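Local coordinates for sporozoite surface protein 2 (Plasmodium vivax, PDB 4HQO), which serves as a sporozoite surface receptor for gliding motility, with a metal-binding von Willebrand factor A domain and a thrombospondin type 1 domain that probably engage host ligands, at residues T106-N117 with R142-R153. The protein carries 4 engineered substitutions. Residues are numbered along the deposited sequence; the frame is centred on the assembly and turned at random.
Sequences TAALDEVQKHLN and RALEVANKLKQR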
ATOM      1  N   THR A 106       5.997 -16.772 -10.475  1.00 28.40           N
ATOM      2  CA  THR A 106       6.727 -16.663  -9.214  1.00 26.08           C
ATOM      3  C   THR A 106       7.609 -15.413  -9.235  1.00 34.01           C
ATOM      4  O   THR A 106       7.663 -14.673  -8.261  1.00 30.03           O
ATOM      5  CB  THR A 106       7.595 -17.911  -8.971  1.00 24.83           C
ATOM      6  OG1 THR A 106       6.746 -19.054  -8.807  1.00 34.78           O
ATOM      7  CG2 THR A 106       8.507 -17.738  -7.730  1.00 24.73           C
ATOM      8  N   ALA A 107       8.287 -15.170 -10.354  1.00 27.64           N
ATOM      9  CA  ALA A 107       9.147 -13.989 -10.480  1.00 28.46           C
ATOM     10  C   ALA A 107       8.369 -12.662 -10.388  1.00 23.93           C
ATOM     11  O   ALA A 107       8.848 -11.696  -9.795  1.00 33.96           O
ATOM     12  CB  ALA A 107       9.984 -14.056 -11.769  1.00 26.51           C
ATOM     13  N   ALA A 108       7.167 -12.619 -10.952  1.00 26.67           N
ATOM     14  CA  ALA A 108       6.343 -11.408 -10.861  1.00 24.68           C
ATOM     15  C   ALA A 108       5.924 -11.140  -9.411  1.00 34.83           C
ATOM     16  O   ALA A 108       6.001 -10.010  -8.923  1.00 27.56           O
ATOM     17  CB  ALA A 108       5.118 -11.528 -11.760  1.00 24.79           C
ATOM     18  N   LEU A 109       5.491 -12.192  -8.728  1.00 26.84           N
ATOM     19  CA  LEU A 109       5.092 -12.092  -7.328  1.00 29.94           C
ATOM     20  C   LEU A 109       6.287 -11.732  -6.447  1.00 31.71           C
ATOM     21  O   LEU A 109       6.151 -11.018  -5.451  1.00 28.69           O
ATOM     22  CB  LEU A 109       4.459 -13.401  -6.863  1.00 25.24           C
ATOM     23  CG  LEU A 109       3.054 -13.708  -7.374  1.00 34.08           C
ATOM     24  CD1 LEU A 109       2.801 -15.200  -7.288  1.00 30.38           C
ATOM     25  CD2 LEU A 109       2.009 -12.936  -6.559  1.00 30.81           C
ATOM     26  N   ASP A 110       7.460 -12.220  -6.827  1.00 29.00           N
ATOM     27  CA  ASP A 110       8.691 -11.884  -6.120  1.00 21.95           C
ATOM     28  C   ASP A 110       9.041 -10.399  -6.213  1.00 31.05           C
ATOM     29  O   ASP A 110       9.711  -9.859  -5.333  1.00 34.35           O
ATOM     30  CB  ASP A 110       9.862 -12.706  -6.641  1.00 30.35           C
ATOM     31  CG  ASP A 110      10.168 -13.892  -5.763  1.00 55.90           C
ATOM     32  OD1 ASP A 110       9.956 -13.788  -4.533  1.00 60.25           O
ATOM     33  OD2 ASP A 110      10.616 -14.925  -6.307  1.00 70.44           O
ATOM     34  N   GLU A 111       8.619  -9.748  -7.290  1.00 27.61           N
ATOM     35  CA  GLU A 111       8.816  -8.304  -7.392  1.00 37.15           C
ATOM     36  C   GLU A 111       8.095  -7.593  -6.248  1.00 28.59           C
ATOM     37  O   GLU A 111       8.619  -6.639  -5.665  1.00 36.05           O
ATOM     38  CB  GLU A 111       8.346  -7.766  -8.749  1.00 29.35           C
ATOM     39  CG  GLU A 111       9.088  -8.343  -9.949  1.00 44.84           C
ATOM     40  CD  GLU A 111      10.521  -7.840 -10.102  1.00 51.85           C
ATOM     41  OE1 GLU A 111      11.117  -8.092 -11.170  1.00 70.52           O
ATOM     42  OE2 GLU A 111      11.058  -7.194  -9.180  1.00 54.44           O
ATOM     43  N   VAL A 112       6.907  -8.081  -5.901  1.00 25.94           N
ATOM     44  CA  VAL A 112       6.175  -7.509  -4.774  1.00 24.52           C
ATOM     45  C   VAL A 112       6.921  -7.718  -3.473  1.00 36.12           C
ATOM     46  O   VAL A 112       7.015  -6.792  -2.664  1.00 39.15           O
ATOM     47  CB  VAL A 112       4.752  -8.071  -4.652  1.00 33.46           C
ATOM     48  CG1 VAL A 112       3.984  -7.317  -3.565  1.00 34.33           C
ATOM     49  CG2 VAL A 112       4.031  -7.937  -5.981  1.00 27.98           C
ATOM     50  N   GLN A 113       7.464  -8.926  -3.283  1.00 29.23           N
ATOM     51  CA  GLN A 113       8.288  -9.226  -2.114  1.00 30.51           C
ATOM     52  C   GLN A 113       9.418  -8.230  -1.995  1.00 33.60           C
ATOM     53  O   GLN A 113       9.693  -7.713  -0.915  1.00 33.87           O
ATOM     54  CB  GLN A 113       8.915 -10.616  -2.240  1.00 35.88           C
ATOM     55  CG  GLN A 113       7.979 -11.734  -1.930  1.00 35.96           C
ATOM     56  CD  GLN A 113       7.934 -12.028  -0.453  1.00 48.36           C
ATOM     57  OE1 GLN A 113       7.477 -11.208   0.346  1.00 45.77           O
ATOM     58  NE2 GLN A 113       8.417 -13.202  -0.076  1.00 42.87           N
ATOM     59  N   LYS A 114      10.086  -7.993  -3.121  1.00 28.35           N
ATOM     60  CA  LYS A 114      11.222  -7.077  -3.180  1.00 38.56           C
ATOM     61  C   LYS A 114      10.827  -5.652  -2.746  1.00 31.86           C
ATOM     62  O   LYS A 114      11.608  -4.950  -2.107  1.00 33.42           O
ATOM     63  CB  LYS A 114      11.773  -7.072  -4.604  1.00 42.71           C
ATOM     64  CG  LYS A 114      13.228  -6.694  -4.750  1.00 62.39           C
ATOM     65  CD  LYS A 114      13.656  -6.871  -6.211  1.00 69.35           C
ATOM     66  CE  LYS A 114      13.302  -8.269  -6.731  1.00 67.85           C
ATOM     67  NZ  LYS A 114      13.647  -8.466  -8.171  1.00 66.16           N
ATOM     68  N   HIS A 115       9.616  -5.229  -3.097  1.00 29.15           N
ATOM     69  CA  HIS A 115       9.131  -3.913  -2.672  1.00 30.85           C
ATOM     70  C   HIS A 115       9.081  -3.835  -1.158  1.00 35.77           C
ATOM     71  O   HIS A 115       9.587  -2.881  -0.555  1.00 33.90           O
ATOM     72  CB  HIS A 115       7.739  -3.627  -3.241  1.00 27.22           C
ATOM     73  CG  HIS A 115       7.753  -3.052  -4.625  1.00 31.78           C
ATOM     74  ND1 HIS A 115       8.058  -3.803  -5.742  1.00 37.21           N
ATOM     75  CD2 HIS A 115       7.493  -1.802  -5.069  1.00 39.49           C
ATOM     76  CE1 HIS A 115       7.986  -3.034  -6.813  1.00 37.49           C
ATOM     77  NE2 HIS A 115       7.646  -1.813  -6.435  1.00 31.07           N
ATOM     78  N   LEU A 116       8.473  -4.850  -0.545  1.00 31.52           N
ATOM     79  CA  LEU A 116       8.355  -4.898   0.905  1.00 33.50           C
ATOM     80  C   LEU A 116       9.726  -4.999   1.545  1.00 42.85           C
ATOM     81  O   LEU A 116       9.997  -4.331   2.542  1.00 43.61           O
ATOM     82  CB  LEU A 116       7.483  -6.074   1.349  1.00 36.82           C
ATOM     83  CG  LEU A 116       6.124  -6.175   0.662  1.00 46.77           C
ATOM     84  CD1 LEU A 116       5.371  -7.377   1.192  1.00 43.74           C
ATOM     85  CD2 LEU A 116       5.317  -4.897   0.842  1.00 41.06           C
ATOM     86  N   ASN A 117      10.591  -5.835   0.969  1.00 41.25           N
ATOM     87  CA  ASN A 117      11.934  -6.018   1.510  1.00 42.12           C
ATOM     88  C   ASN A 117      12.737  -4.726   1.492  1.00 38.69           C
ATOM     89  O   ASN A 117      13.439  -4.418   2.441  1.00 37.14           O
ATOM     90  CB  ASN A 117      12.694  -7.117   0.759  1.00 41.86           C
ATOM     91  CG  ASN A 117      12.184  -8.512   1.093  1.00 49.63           C
ATOM     92  OD1 ASN A 117      11.488  -8.710   2.093  1.00 50.38           O
ATOM     93  ND2 ASN A 117      12.533  -9.487   0.260  1.00 52.75           N
ATOM     94  N   ARG A 142       6.251 -23.209  -6.438  1.00 34.13           N
ATOM     95  CA  ARG A 142       6.991 -21.964  -6.249  1.00 29.43           C
ATOM     96  C   ARG A 142       6.075 -20.747  -6.248  1.00 41.33           C
ATOM     97  O   ARG A 142       6.295 -19.810  -5.482  1.00 32.15           O
ATOM     98  CB  ARG A 142       8.115 -21.805  -7.280  1.00 29.19           C
ATOM     99  CG  ARG A 142       9.259 -22.808  -7.089  1.00 34.60           C
ATOM    100  CD  ARG A 142      10.530 -22.369  -7.801  1.00 38.67           C
ATOM    101  NE  ARG A 142      11.000 -21.073  -7.323  1.00 53.11           N
ATOM    102  CZ  ARG A 142      12.235 -20.613  -7.485  1.00 67.95           C
ATOM    103  NH1 ARG A 142      13.144 -21.343  -8.118  1.00 67.46           N
ATOM    104  NH2 ARG A 142      12.563 -19.418  -7.012  1.00 78.85           N
ATOM    105  N   ALA A 143       5.045 -20.773  -7.093  1.00 26.81           N
ATOM    106  CA  ALA A 143       4.077 -19.682  -7.139  1.00 29.43           C
ATOM    107  C   ALA A 143       3.193 -19.660  -5.889  1.00 32.81           C
ATOM    108  O   ALA A 143       2.925 -18.595  -5.333  1.00 34.73           O
ATOM    109  CB  ALA A 143       3.220 -19.750  -8.424  1.00 26.47           C
ATOM    110  N   LEU A 144       2.749 -20.832  -5.440  1.00 27.98           N
ATOM    111  CA  LEU A 144       1.954 -20.917  -4.215  1.00 35.19           C
ATOM    112  C   LEU A 144       2.761 -20.456  -3.005  1.00 43.26           C
ATOM    113  O   LEU A 144       2.235 -19.830  -2.084  1.00 38.63           O
ATOM    114  CB  LEU A 144       1.478 -22.357  -3.974  1.00 36.86           C
ATOM    115  CG  LEU A 144       0.430 -22.959  -4.916  1.00 47.72           C
ATOM    116  CD1 LEU A 144       0.129 -24.387  -4.523  1.00 48.35           C
ATOM    117  CD2 LEU A 144      -0.847 -22.136  -4.901  1.00 42.92           C
ATOM    118  N   GLU A 145       4.046 -20.781  -3.017  1.00 32.36           N
ATOM    119  CA  GLU A 145       4.924 -20.516  -1.890  1.00 33.65           C
ATOM    120  C   GLU A 145       5.121 -19.018  -1.696  1.00 36.37           C
ATOM    121  O   GLU A 145       5.021 -18.510  -0.580  1.00 37.59           O
ATOM    122  CB  GLU A 145       6.277 -21.190  -2.114  1.00 32.31           C
ATOM    123  CG  GLU A 145       7.259 -21.010  -0.970  1.00 34.23           C
ATOM    124  CD  GLU A 145       8.653 -21.511  -1.324  1.00 38.90           C
ATOM    125  OE1 GLU A 145       9.089 -21.329  -2.486  1.00 44.26           O
ATOM    126  OE2 GLU A 145       9.308 -22.091  -0.451  1.00 39.61           O
ATOM    127  N   VAL A 146       5.404 -18.309  -2.781  1.00 31.21           N
ATOM    128  CA  VAL A 146       5.612 -16.871  -2.676  1.00 35.74           C
ATOM    129  C   VAL A 146       4.306 -16.128  -2.379  1.00 35.48           C
ATOM    130  O   VAL A 146       4.303 -15.152  -1.625  1.00 34.69           O
ATOM    131  CB  VAL A 146       6.315 -16.277  -3.918  1.00 33.14           C
ATOM    132  CG1 VAL A 146       5.487 -16.499  -5.167  1.00 31.11           C
ATOM    133  CG2 VAL A 146       6.574 -14.792  -3.715  1.00 30.80           C
ATOM    134  N   ALA A 147       3.199 -16.591  -2.953  1.00 31.82           N
ATOM    135  CA  ALA A 147       1.895 -15.992  -2.664  1.00 31.78           C
ATOM    136  C   ALA A 147       1.610 -16.120  -1.173  1.00 39.37           C
ATOM    137  O   ALA A 147       1.136 -15.186  -0.534  1.00 39.66           O
ATOM    138  CB  ALA A 147       0.813 -16.674  -3.445  1.00 26.79           C
ATOM    139  N   ASN A 148       1.914 -17.293  -0.631  1.00 37.54           N
ATOM    140  CA  ASN A 148       1.712 -17.557   0.776  1.00 33.47           C
ATOM    141  C   ASN A 148       2.588 -16.669   1.658  1.00 40.45           C
ATOM    142  O   ASN A 148       2.133 -16.184   2.682  1.00 35.24           O
ATOM    143  CB  ASN A 148       1.942 -19.039   1.084  1.00 41.92           C
ATOM    144  CG  ASN A 148       0.714 -19.886   0.819  1.00 68.99           C
ATOM    145  OD1 ASN A 148      -0.403 -19.373   0.754  1.00 81.00           O
ATOM    146  ND2 ASN A 148       0.915 -21.192   0.664  1.00 85.56           N
ATOM    147  N   LYS A 149       3.837 -16.455   1.257  1.00 32.10           N
ATOM    148  CA  LYS A 149       4.726 -15.563   1.993  1.00 41.73           C
ATOM    149  C   LYS A 149       4.191 -14.129   1.987  1.00 38.22           C
ATOM    150  O   LYS A 149       4.285 -13.423   2.980  1.00 44.92           O
ATOM    151  CB  LYS A 149       6.136 -15.595   1.407  1.00 38.88           C
ATOM    152  CG  LYS A 149       6.906 -16.866   1.721  1.00 46.35           C
ATOM    153  CD  LYS A 149       8.288 -16.831   1.103  1.00 52.56           C
ATOM    154  CE  LYS A 149       9.096 -18.070   1.479  1.00 63.37           C
ATOM    155  NZ  LYS A 149      10.422 -18.080   0.801  1.00 68.26           N
ATOM    156  N   LEU A 150       3.636 -13.705   0.862  1.00 33.14           N
ATOM    157  CA  LEU A 150       3.061 -12.372   0.762  1.00 32.06           C
ATOM    158  C   LEU A 150       1.889 -12.191   1.747  1.00 38.45           C
ATOM    159  O   LEU A 150       1.818 -11.198   2.475  1.00 36.28           O
ATOM    160  CB  LEU A 150       2.630 -12.095  -0.675  1.00 26.17           C
ATOM    161  CG  LEU A 150       3.776 -11.789  -1.649  1.00 32.58           C
ATOM    162  CD1 LEU A 150       3.298 -11.842  -3.075  1.00 27.31           C
ATOM    163  CD2 LEU A 150       4.374 -10.423  -1.375  1.00 29.78           C
ATOM    164  N   LYS A 151       0.993 -13.172   1.780  1.00 30.56           N
ATOM    165  CA  LYS A 151      -0.156 -13.147   2.669  1.00 39.92           C
ATOM    166  C   LYS A 151       0.261 -13.087   4.128  1.00 47.69           C
ATOM    167  O   LYS A 151      -0.385 -12.411   4.930  1.00 44.07           O
ATOM    168  CB  LYS A 151      -1.045 -14.364   2.411  1.00 35.76           C
ATOM    169  CG  LYS A 151      -1.607 -14.391   0.975  1.00 40.88           C
ATOM    170  CD  LYS A 151      -2.578 -15.549   0.795  1.00 49.55           C
ATOM    171  CE  LYS A 151      -3.012 -15.711  -0.654  1.00 45.97           C
ATOM    172  NZ  LYS A 151      -4.042 -16.793  -0.782  1.00 44.71           N
ATOM    173  N   GLN A 152       1.350 -13.780   4.462  1.00 43.13           N
ATOM    174  CA  GLN A 152       1.870 -13.798   5.826  1.00 45.67           C
ATOM    175  C   GLN A 152       2.396 -12.434   6.249  1.00 44.37           C
ATOM    176  O   GLN A 152       2.558 -12.167   7.439  1.00 50.05           O
ATOM    177  CB  GLN A 152       2.981 -14.844   5.979  1.00 48.46           C
ATOM    178  CG  GLN A 152       2.484 -16.254   6.250  1.00 63.77           C
ATOM    179  CD  GLN A 152       3.605 -17.285   6.234  1.00 81.80           C
ATOM    180  OE1 GLN A 152       4.737 -16.990   5.838  1.00 76.28           O
ATOM    181  NE2 GLN A 152       3.292 -18.502   6.667  1.00 93.99           N
ATOM    182  N   ARG A 153       2.680 -11.580   5.273  1.00 40.00           N
ATOM    183  CA  ARG A 153       3.155 -10.233   5.558  1.00 46.20           C
ATOM    184  C   ARG A 153       2.025  -9.227   5.403  1.00 40.24           C
ATOM    185  O   ARG A 153       2.284  -8.061   5.119  1.00 45.66           O
ATOM    186  CB  ARG A 153       4.278  -9.843   4.595  1.00 41.85           C
ATOM    187  CG  ARG A 153       5.410 -10.831   4.508  1.00 56.34           C
ATOM    188  CD  ARG A 153       6.378 -10.413   3.416  1.00 54.31           C
ATOM    189  NE  ARG A 153       7.276  -9.365   3.885  1.00 53.09           N
ATOM    190  CZ  ARG A 153       8.440  -9.073   3.323  1.00 47.55           C
ATOM    191  NH1 ARG A 153       8.851  -9.746   2.255  1.00 43.53           N
ATOM    192  NH2 ARG A 153       9.194  -8.108   3.827  1.00 44.77           N
TER
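Val-146 and Leu-150, one helical turn apart, are the two knobs that helix 140-152 sets into helix 105-117 in the von Willebrand factor A domain. Val-146 enters a hole made by Thr-106, Leu-109, Asp-110 and Gln-113. Its chi1 of 61° puts CG1 between the backbone N and the carbonyl carbon, leaving CG2 anti to the N, where it meets Asp-110 OD1 and Gln-113 CG; Val-146 CG1 lies 3.7 Å from Leu-109 CD1. Leu-150 fills the next hole, its CD1 against Leu-109 CD2 and its CD2 3.8 Å from Val-112 CG1. The backbones come closest at the N-terminal end, where Thr-106 CA is 4.5 Å from Ala-143 CA. Leu-109 and Val-112 also reach Leu-24 and Tyr-22 of strand 19-26, so this tight side merges with the core between helices and sheet. The short segments run nearly parallel (18°, axes 9.0 Å apart at closest), as suits neighbouring helices on a Rossmann-like sheet.

The solvent side is looser and polar. Gln-113 crosses the aliphatic stem of Lys-149 at about a right angle, NE2 against CB and CD. Arg-153 reaches across, bent at chi3 (80°), and grips Asn-117 OD1 end-on, from NH1 at 2.8 Å and NH2 at 2.9 Å. Arg-153 NH1 also donates to Gln-113 OE1 at 2.8 Å, from above the carbonyl plane, while Leu-116 CB sits off-centre over one guanidinium face, 3.6 Å from Arg-153 NH2. Three hydrogen bonds to neutral amides thus fix the exposed guanidinium's rotation, its charge probably shared with solvent, while apolar interlocking holds the buried side.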